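Local coordinates for protein 4-amino-4-deoxychorismate lyase (Legionella pneumophila, PDB 3LUL) that belongs to the class IV aminotransferase family of pyridoxal-phosphate proteins, carrying the cofactor as a Schiff base on a lysine, at residues 68-79 with 107-115. Numbering follows the deposited sequence. Where two conformers were deposited one is given.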
ATOM      1  N   TRP B  68      -8.851  -5.927  25.006  1.00  8.53           N
ATOM      2  CA  TRP B  68      -8.905  -6.443  23.629  1.00  9.29           C
ATOM      3  C   TRP B  68      -9.786  -7.665  23.581  1.00 10.36           C
ATOM      4  O   TRP B  68     -10.722  -7.741  22.783  1.00  9.27           O
ATOM      5  CB  TRP B  68      -7.497  -6.788  23.192  1.00  8.22           C
ATOM      6  CG  TRP B  68      -7.285  -7.690  22.014  1.00  8.08           C
ATOM      7  CD1 TRP B  68      -7.063  -9.030  22.054  1.00 10.77           C
ATOM      8  CD2 TRP B  68      -7.125  -7.297  20.653  1.00  8.64           C
ATOM      9  NE1 TRP B  68      -6.823  -9.513  20.797  1.00  7.42           N
ATOM     10  CE2 TRP B  68      -6.845  -8.466  19.915  1.00  9.92           C
ATOM     11  CE3 TRP B  68      -7.207  -6.080  19.977  1.00 10.17           C
ATOM     12  CZ2 TRP B  68      -6.673  -8.455  18.544  1.00 10.23           C
ATOM     13  CZ3 TRP B  68      -7.016  -6.063  18.609  1.00 10.53           C
ATOM     14  CH2 TRP B  68      -6.764  -7.243  17.899  1.00 11.34           C
ATOM     15  N   PHE B  69      -9.482  -8.626  24.451  1.00  9.36           N
ATOM     16  CA  PHE B  69     -10.234  -9.880  24.474  1.00 11.36           C
ATOM     17  C   PHE B  69     -11.713  -9.610  24.756  1.00 10.79           C
ATOM     18  O   PHE B  69     -12.577 -10.114  24.055  1.00 11.19           O
ATOM     19  CB  PHE B  69      -9.628 -10.857  25.493  1.00 12.07           C
ATOM     20  CG  PHE B  69     -10.206 -12.255  25.416  1.00 11.98           C
ATOM     21  CD1 PHE B  69      -9.625 -13.217  24.584  1.00 13.10           C
ATOM     22  CD2 PHE B  69     -11.293 -12.603  26.193  1.00 17.88           C
ATOM     23  CE1 PHE B  69     -10.144 -14.508  24.514  1.00 15.49           C
ATOM     24  CE2 PHE B  69     -11.827 -13.908  26.140  1.00 18.44           C
ATOM     25  CZ  PHE B  69     -11.237 -14.856  25.310  1.00 13.83           C
ATOM     26  N   GLU B  70     -11.990  -8.768  25.744  1.00 12.97           N
ATOM     27  CA  GLU B  70     -13.376  -8.383  26.112  0.50 13.86           C
ATOM     28  C   GLU B  70     -14.121  -7.753  24.930  1.00 14.13           C
ATOM     29  O   GLU B  70     -15.305  -8.043  24.710  1.00 15.04           O
ATOM     30  CB  GLU B  70     -13.383  -7.427  27.325  0.50 14.34           C
ATOM     31  CG  GLU B  70     -14.733  -6.686  27.643  0.50 17.34           C
ATOM     32  CD  GLU B  70     -15.924  -7.607  27.933  0.50 25.83           C
ATOM     33  OE1 GLU B  70     -15.781  -8.850  27.828  0.50 26.24           O
ATOM     34  OE2 GLU B  70     -17.019  -7.074  28.266  0.50 13.15           O
ATOM     35  N   HIS B  71     -13.436  -6.900  24.177  1.00 11.58           N
ATOM     36  CA  HIS B  71     -14.024  -6.332  22.946  1.00 14.52           C
ATOM     37  C   HIS B  71     -14.370  -7.379  21.911  1.00 12.78           C
ATOM     38  O   HIS B  71     -15.434  -7.293  21.302  1.00 14.22           O
ATOM     39  CB  HIS B  71     -13.143  -5.268  22.325  1.00 13.28           C
ATOM     40  CG  HIS B  71     -13.333  -3.921  22.926  1.00 16.14           C
ATOM     41  ND1 HIS B  71     -12.416  -3.348  23.779  1.00 22.85           N
ATOM     42  CD2 HIS B  71     -14.347  -3.036  22.809  1.00 16.38           C
ATOM     43  CE1 HIS B  71     -12.846  -2.153  24.139  1.00 20.75           C
ATOM     44  NE2 HIS B  71     -14.018  -1.944  23.571  1.00 22.60           N
ATOM     45  N   LEU B  72     -13.503  -8.367  21.733  1.00 12.57           N
ATOM     46  CA  LEU B  72     -13.764  -9.473  20.802  1.00 13.97           C
ATOM     47  C   LEU B  72     -14.988 -10.257  21.249  1.00 14.22           C
ATOM     48  O   LEU B  72     -15.882 -10.536  20.441  1.00 12.90           O
ATOM     49  CB  LEU B  72     -12.561 -10.418  20.648  1.00 11.78           C
ATOM     50  CG  LEU B  72     -11.227  -9.821  20.146  1.00 14.69           C
ATOM     51  CD1 LEU B  72     -10.076 -10.857  20.242  1.00 11.51           C
ATOM     52  CD2 LEU B  72     -11.403  -9.324  18.700  1.00 12.55           C
ATOM     53  N   ILE B  73     -15.058 -10.560  22.545  1.00 13.45           N
ATOM     54  CA  ILE B  73     -16.186 -11.335  23.081  1.00 14.46           C
ATOM     55  C   ILE B  73     -17.479 -10.556  22.910  1.00 14.49           C
ATOM     56  O   ILE B  73     -18.486 -11.136  22.508  1.00 13.86           O
ATOM     57  CB  ILE B  73     -15.975 -11.746  24.552  1.00 14.49           C
ATOM     58  CG1 ILE B  73     -14.790 -12.716  24.686  1.00 18.29           C
ATOM     59  CG2 ILE B  73     -17.258 -12.403  25.135  1.00 18.53           C
ATOM     60  CD1 ILE B  73     -14.904 -14.017  23.925  1.00 17.86           C
ATOM     61  N   GLN B  74     -17.453  -9.244  23.154  1.00 14.42           N
ATOM     62  CA  GLN B  74     -18.683  -8.456  23.080  1.00 15.14           C
ATOM     63  C   GLN B  74     -19.203  -8.362  21.651  1.00 15.00           C
ATOM     64  O   GLN B  74     -20.409  -8.342  21.444  1.00 14.73           O
ATOM     65  CB  GLN B  74     -18.530  -7.058  23.698  1.00 16.67           C
ATOM     66  CG  GLN B  74     -18.477  -7.048  25.259  1.00 23.27           C
ATOM     67  CD  GLN B  74     -19.595  -7.871  25.960  1.00 29.11           C
ATOM     68  OE1 GLN B  74     -19.311  -8.746  26.779  1.00 34.72           O
ATOM     69  NE2 GLN B  74     -20.859  -7.580  25.641  1.00 33.27           N
ATOM     70  N   LYS B  75     -18.286  -8.348  20.679  1.00 13.62           N
ATOM     71  CA  LYS B  75     -18.635  -8.384  19.260  1.00 14.54           C
ATOM     72  C   LYS B  75     -19.239  -9.711  18.829  1.00 15.28           C
ATOM     73  O   LYS B  75     -20.279  -9.724  18.155  1.00 18.28           O
ATOM     74  CB  LYS B  75     -17.412  -8.027  18.409  1.00 18.08           C
ATOM     75  CG  LYS B  75     -17.444  -6.615  17.946  1.00 22.54           C
ATOM     76  CD  LYS B  75     -18.264  -6.547  16.673  1.00 24.97           C
ATOM     77  CE  LYS B  75     -18.902  -5.215  16.515  1.00 25.06           C
ATOM     78  NZ  LYS B  75     -19.412  -5.032  15.142  1.00 26.54           N
ATOM     79  N   ILE B  76     -18.614 -10.820  19.230  1.00 14.09           N
ATOM     80  CA  ILE B  76     -19.116 -12.183  18.977  1.00 14.81           C
ATOM     81  C   ILE B  76     -20.514 -12.403  19.545  1.00 16.89           C
ATOM     82  O   ILE B  76     -21.426 -12.911  18.853  1.00 16.73           O
ATOM     83  CB  ILE B  76     -18.138 -13.248  19.585  1.00 15.83           C
ATOM     84  CG1 ILE B  76     -16.819 -13.301  18.782  1.00 16.12           C
ATOM     85  CG2 ILE B  76     -18.775 -14.644  19.737  1.00 17.10           C
ATOM     86  CD1 ILE B  76     -15.634 -13.801  19.629  1.00 14.74           C
ATOM     87  N   GLN B  77     -20.684 -12.015  20.806  1.00 15.81           N
ATOM     88  CA  GLN B  77     -21.980 -12.089  21.472  1.00 18.05           C
ATOM     89  C   GLN B  77     -23.054 -11.217  20.808  1.00 18.30           C
ATOM     90  O   GLN B  77     -24.184 -11.683  20.552  1.00 18.89           O
ATOM     91  CB  GLN B  77     -21.824 -11.723  22.947  1.00 17.45           C
ATOM     92  CG  GLN B  77     -21.155 -12.837  23.744  1.00 25.23           C
ATOM     93  CD  GLN B  77     -21.012 -12.509  25.229  1.00 34.48           C
ATOM     94  OE1 GLN B  77     -21.417 -11.435  25.691  1.00 39.37           O
ATOM     95  NE2 GLN B  77     -20.420 -13.433  25.980  1.00 27.33           N
ATOM     96  N   LYS B  78     -22.703  -9.970  20.492  1.00 19.17           N
ATOM     97  CA  LYS B  78     -23.667  -9.050  19.908  1.00 19.05           C
ATOM     98  C   LYS B  78     -24.101  -9.521  18.525  1.00 18.89           C
ATOM     99  O   LYS B  78     -25.265  -9.434  18.183  1.00 18.11           O
ATOM    100  CB  LYS B  78     -23.094  -7.644  19.846  1.00 18.52           C
ATOM    101  CG  LYS B  78     -24.084  -6.575  19.386  1.00 29.68           C
ATOM    102  CD  LYS B  78     -23.378  -5.370  18.731  1.00 37.55           C
ATOM    103  CE  LYS B  78     -22.763  -4.415  19.757  1.00 44.47           C
ATOM    104  NZ  LYS B  78     -21.806  -3.436  19.114  1.00 47.16           N
ATOM    105  N   ASP B  79     -23.160 -10.016  17.734  1.00 18.65           N
ATOM    106  CA  ASP B  79     -23.442 -10.467  16.373  1.00 17.82           C
ATOM    107  C   ASP B  79     -23.812 -11.949  16.280  1.00 19.27           C
ATOM    108  O   ASP B  79     -23.954 -12.478  15.178  1.00 19.49           O
ATOM    109  CB  ASP B  79     -22.223 -10.180  15.496  1.00 18.64           C
ATOM    110  CG  ASP B  79     -21.915  -8.681  15.377  1.00 19.66           C
ATOM    111  OD1 ASP B  79     -22.685  -7.841  15.897  1.00 21.75           O
ATOM    112  OD2 ASP B  79     -20.883  -8.334  14.754  1.00 20.52           O
ATOM    113  N   GLN B 107      -7.309   4.717  16.293  1.00 12.46           N
ATOM    114  CA  GLN B 107      -8.699   4.332  16.305  1.00  9.98           C
ATOM    115  C   GLN B 107      -8.727   2.856  15.960  1.00 10.01           C
ATOM    116  O   GLN B 107      -8.010   2.405  15.090  1.00 10.44           O
ATOM    117  CB  GLN B 107      -9.489   5.166  15.297  1.00 11.52           C
ATOM    118  CG  GLN B 107      -9.163   6.676  15.323  1.00 15.43           C
ATOM    119  CD  GLN B 107      -9.887   7.408  16.416  1.00 25.32           C
ATOM    120  OE1 GLN B 107     -11.110   7.304  16.523  1.00 22.39           O
ATOM    121  NE2 GLN B 107      -9.146   8.154  17.250  1.00 20.74           N
ATOM    122  N   LEU B 108      -9.537   2.107  16.675  1.00 10.12           N
ATOM    123  CA  LEU B 108      -9.664   0.695  16.456  1.00 10.26           C
ATOM    124  C   LEU B 108     -11.125   0.393  16.139  1.00 10.67           C
ATOM    125  O   LEU B 108     -12.028   0.900  16.840  1.00 14.12           O
ATOM    126  CB  LEU B 108      -9.204  -0.000  17.714  1.00  8.55           C
ATOM    127  CG  LEU B 108      -8.975  -1.491  17.797  1.00 16.59           C
ATOM    128  CD1 LEU B 108      -8.121  -2.034  16.619  1.00 13.21           C
ATOM    129  CD2 LEU B 108      -8.347  -1.775  19.152  1.00 16.41           C
ATOM    130  N   ILE B 109     -11.365  -0.379  15.072  1.00  9.29           N
ATOM    131  CA  ILE B 109     -12.696  -0.880  14.733  1.00 10.64           C
ATOM    132  C   ILE B 109     -12.665  -2.412  14.634  1.00 12.19           C
ATOM    133  O   ILE B 109     -11.736  -2.991  14.066  1.00 14.56           O
ATOM    134  CB  ILE B 109     -13.242  -0.254  13.436  1.00 12.32           C
ATOM    135  CG1 ILE B 109     -13.514   1.241  13.662  1.00 13.04           C
ATOM    136  CG2 ILE B 109     -14.535  -0.994  12.912  1.00 12.06           C
ATOM    137  CD1 ILE B 109     -13.996   1.997  12.387  1.00 14.08           C
ATOM    138  N   PHE B 110     -13.678  -3.052  15.222  1.00 13.26           N
ATOM    139  CA  PHE B 110     -13.887  -4.499  15.069  1.00 11.94           C
ATOM    140  C   PHE B 110     -15.133  -4.803  14.260  1.00 13.69           C
ATOM    141  O   PHE B 110     -16.182  -4.175  14.448  1.00 12.30           O
ATOM    142  CB  PHE B 110     -14.061  -5.168  16.425  1.00 10.60           C
ATOM    143  CG  PHE B 110     -12.915  -4.969  17.355  1.00 13.59           C
ATOM    144  CD1 PHE B 110     -11.868  -5.895  17.370  1.00 16.08           C
ATOM    145  CD2 PHE B 110     -12.891  -3.893  18.251  1.00 12.93           C
ATOM    146  CE1 PHE B 110     -10.810  -5.741  18.249  1.00 14.16           C
ATOM    147  CE2 PHE B 110     -11.837  -3.740  19.135  1.00 13.92           C
ATOM    148  CZ  PHE B 110     -10.803  -4.665  19.141  1.00 13.17           C
ATOM    149  N   GLN B 111     -15.009  -5.755  13.352  1.00 12.42           N
ATOM    150  CA  GLN B 111     -16.133  -6.206  12.522  1.00 11.97           C
ATOM    151  C   GLN B 111     -16.139  -7.723  12.414  1.00 12.85           C
ATOM    152  O   GLN B 111     -15.096  -8.330  12.206  1.00 12.33           O
ATOM    153  CB  GLN B 111     -16.013  -5.631  11.119  1.00 15.43           C
ATOM    154  CG  GLN B 111     -16.318  -4.139  11.052  1.00 23.72           C
ATOM    155  CD  GLN B 111     -17.795  -3.806  11.314  1.00 29.41           C
ATOM    156  OE1 GLN B 111     -18.147  -3.157  12.317  1.00 37.13           O
ATOM    157  NE2 GLN B 111     -18.659  -4.232  10.405  1.00 22.37           N
ATOM    158  N   THR B 112     -17.317  -8.313  12.560  1.00 14.46           N
ATOM    159  CA  THR B 112     -17.470  -9.755  12.442  1.00 13.49           C
ATOM    160  C   THR B 112     -17.926 -10.081  11.031  1.00 13.87           C
ATOM    161  O   THR B 112     -18.476  -9.235  10.288  1.00 13.65           O
ATOM    162  CB  THR B 112     -18.496 -10.356  13.438  1.00 14.69           C
ATOM    163  OG1 THR B 112     -19.819  -9.861  13.152  1.00 15.85           O
ATOM    164  CG2 THR B 112     -18.135 -10.026  14.841  1.00 14.53           C
ATOM    165  N   PHE B 113     -17.722 -11.331  10.666  1.00 12.30           N
ATOM    166  CA  PHE B 113     -18.224 -11.849   9.403  1.00 11.15           C
ATOM    167  C   PHE B 113     -18.331 -13.355   9.471  1.00 11.68           C
ATOM    168  O   PHE B 113     -17.701 -14.027  10.295  1.00  9.78           O
ATOM    169  CB  PHE B 113     -17.329 -11.425   8.236  1.00 12.45           C
ATOM    170  CG  PHE B 113     -15.884 -11.786   8.417  1.00 12.54           C
ATOM    171  CD1 PHE B 113     -15.021 -10.933   9.108  1.00 12.09           C
ATOM    172  CD2 PHE B 113     -15.372 -12.969   7.899  1.00 11.22           C
ATOM    173  CE1 PHE B 113     -13.660 -11.255   9.277  1.00 12.99           C
ATOM    174  CE2 PHE B 113     -14.015 -13.298   8.042  1.00 12.42           C
ATOM    175  CZ  PHE B 113     -13.156 -12.454   8.739  1.00 16.03           C
ATOM    176  N   ASN B 114     -19.164 -13.879   8.598  1.00 12.66           N
ATOM    177  CA  ASN B 114     -19.329 -15.307   8.428  1.00 12.79           C
ATOM    178  C   ASN B 114     -18.710 -15.691   7.097  1.00 15.37           C
ATOM    179  O   ASN B 114     -18.811 -14.935   6.123  1.00 16.15           O
ATOM    180  CB  ASN B 114     -20.801 -15.657   8.453  1.00 13.04           C
ATOM    181  CG  ASN B 114     -21.372 -15.635   9.834  1.00 15.46           C
ATOM    182  OD1 ASN B 114     -21.793 -14.584  10.328  1.00 25.02           O
ATOM    183  ND2 ASN B 114     -21.367 -16.784  10.488  1.00 13.82           N
ATOM    184  N   TYR B 115     -18.085 -16.862   7.037  1.00 15.51           N
ATOM    185  CA  TYR B 115     -17.444 -17.326   5.802  1.00 14.09           C
ATOM    186  C   TYR B 115     -17.332 -18.848   5.796  1.00 15.02           C
ATOM    187  O   TYR B 115     -17.367 -19.465   6.858  1.00 12.73           O
ATOM    188  CB  TYR B 115     -16.057 -16.701   5.667  1.00 15.82           C
ATOM    189  CG  TYR B 115     -15.054 -17.242   6.663  1.00 13.04           C
ATOM    190  CD1 TYR B 115     -15.009 -16.768   7.961  1.00 15.07           C
ATOM    191  CD2 TYR B 115     -14.173 -18.252   6.304  1.00  9.58           C
ATOM    192  CE1 TYR B 115     -14.102 -17.284   8.872  1.00 16.88           C
ATOM    193  CE2 TYR B 115     -13.263 -18.762   7.197  1.00 16.16           C
ATOM    194  CZ  TYR B 115     -13.218 -18.271   8.483  1.00 16.19           C
ATOM    195  OH  TYR B 115     -12.318 -18.794   9.366  1.00 18.58           O
TER
HETATM  196  O   HOH W   1     -19.519  -6.525  13.070  1.00 22.30           O
HETATM  197  O   HOH W   2     -18.129  -2.284  15.600  1.00 25.05           O
HETATM  198  O   HOH W   3     -23.081 -13.244  12.618  1.00 27.02           O
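The F110 ring of strand 106-113 packs against W68, H71 and L72 of helix 65-78, one of the contacts by which this helix packs on the smaller, mixed sheet of the class IV aminotransferase fold. The axes of 68-78 and 107-113 run in roughly the same direction, 39° apart and 8.7 Å at closest approach.

The apolar half is an aromatic cluster. F110 turns its edge to the six-membered ring of W68 in an offset edge-to-face pair, planes at 62°, with W68 CE3 lying in the plane of the F110 ring. The indole reaches this position because its CG is anti to the backbone N (chi1 162°), and its NE1 is hydrogen-bonded to the carbonyl oxygen of A43 on helix 43-57. The H71 ring is nearly parallel to F110, yet slid so far along that overlap is slight; the closer touch is H71 CB to F110 CE2, at 3.8 Å. L72 adds a methyl, CD2, 3.7 Å from F110 CE1. A88 of neighbouring strand 84-91 also packs against F110.

Toward the C-terminal end of the helix the contact becomes polar. The bent K75 chain lays CD against T112 CG2 (3.9 Å) and brings NZ to a weak hydrogen bond with F110 O, 3.4 Å away. A water ties this end together, accepting from K75 NZ and T112 N and donating to D79 OD2; a long salt bridge also links K75 NZ to that oxygen. T112 OG1 donates directly to D79 OD2 in a very short hydrogen bond of 2.5 Å.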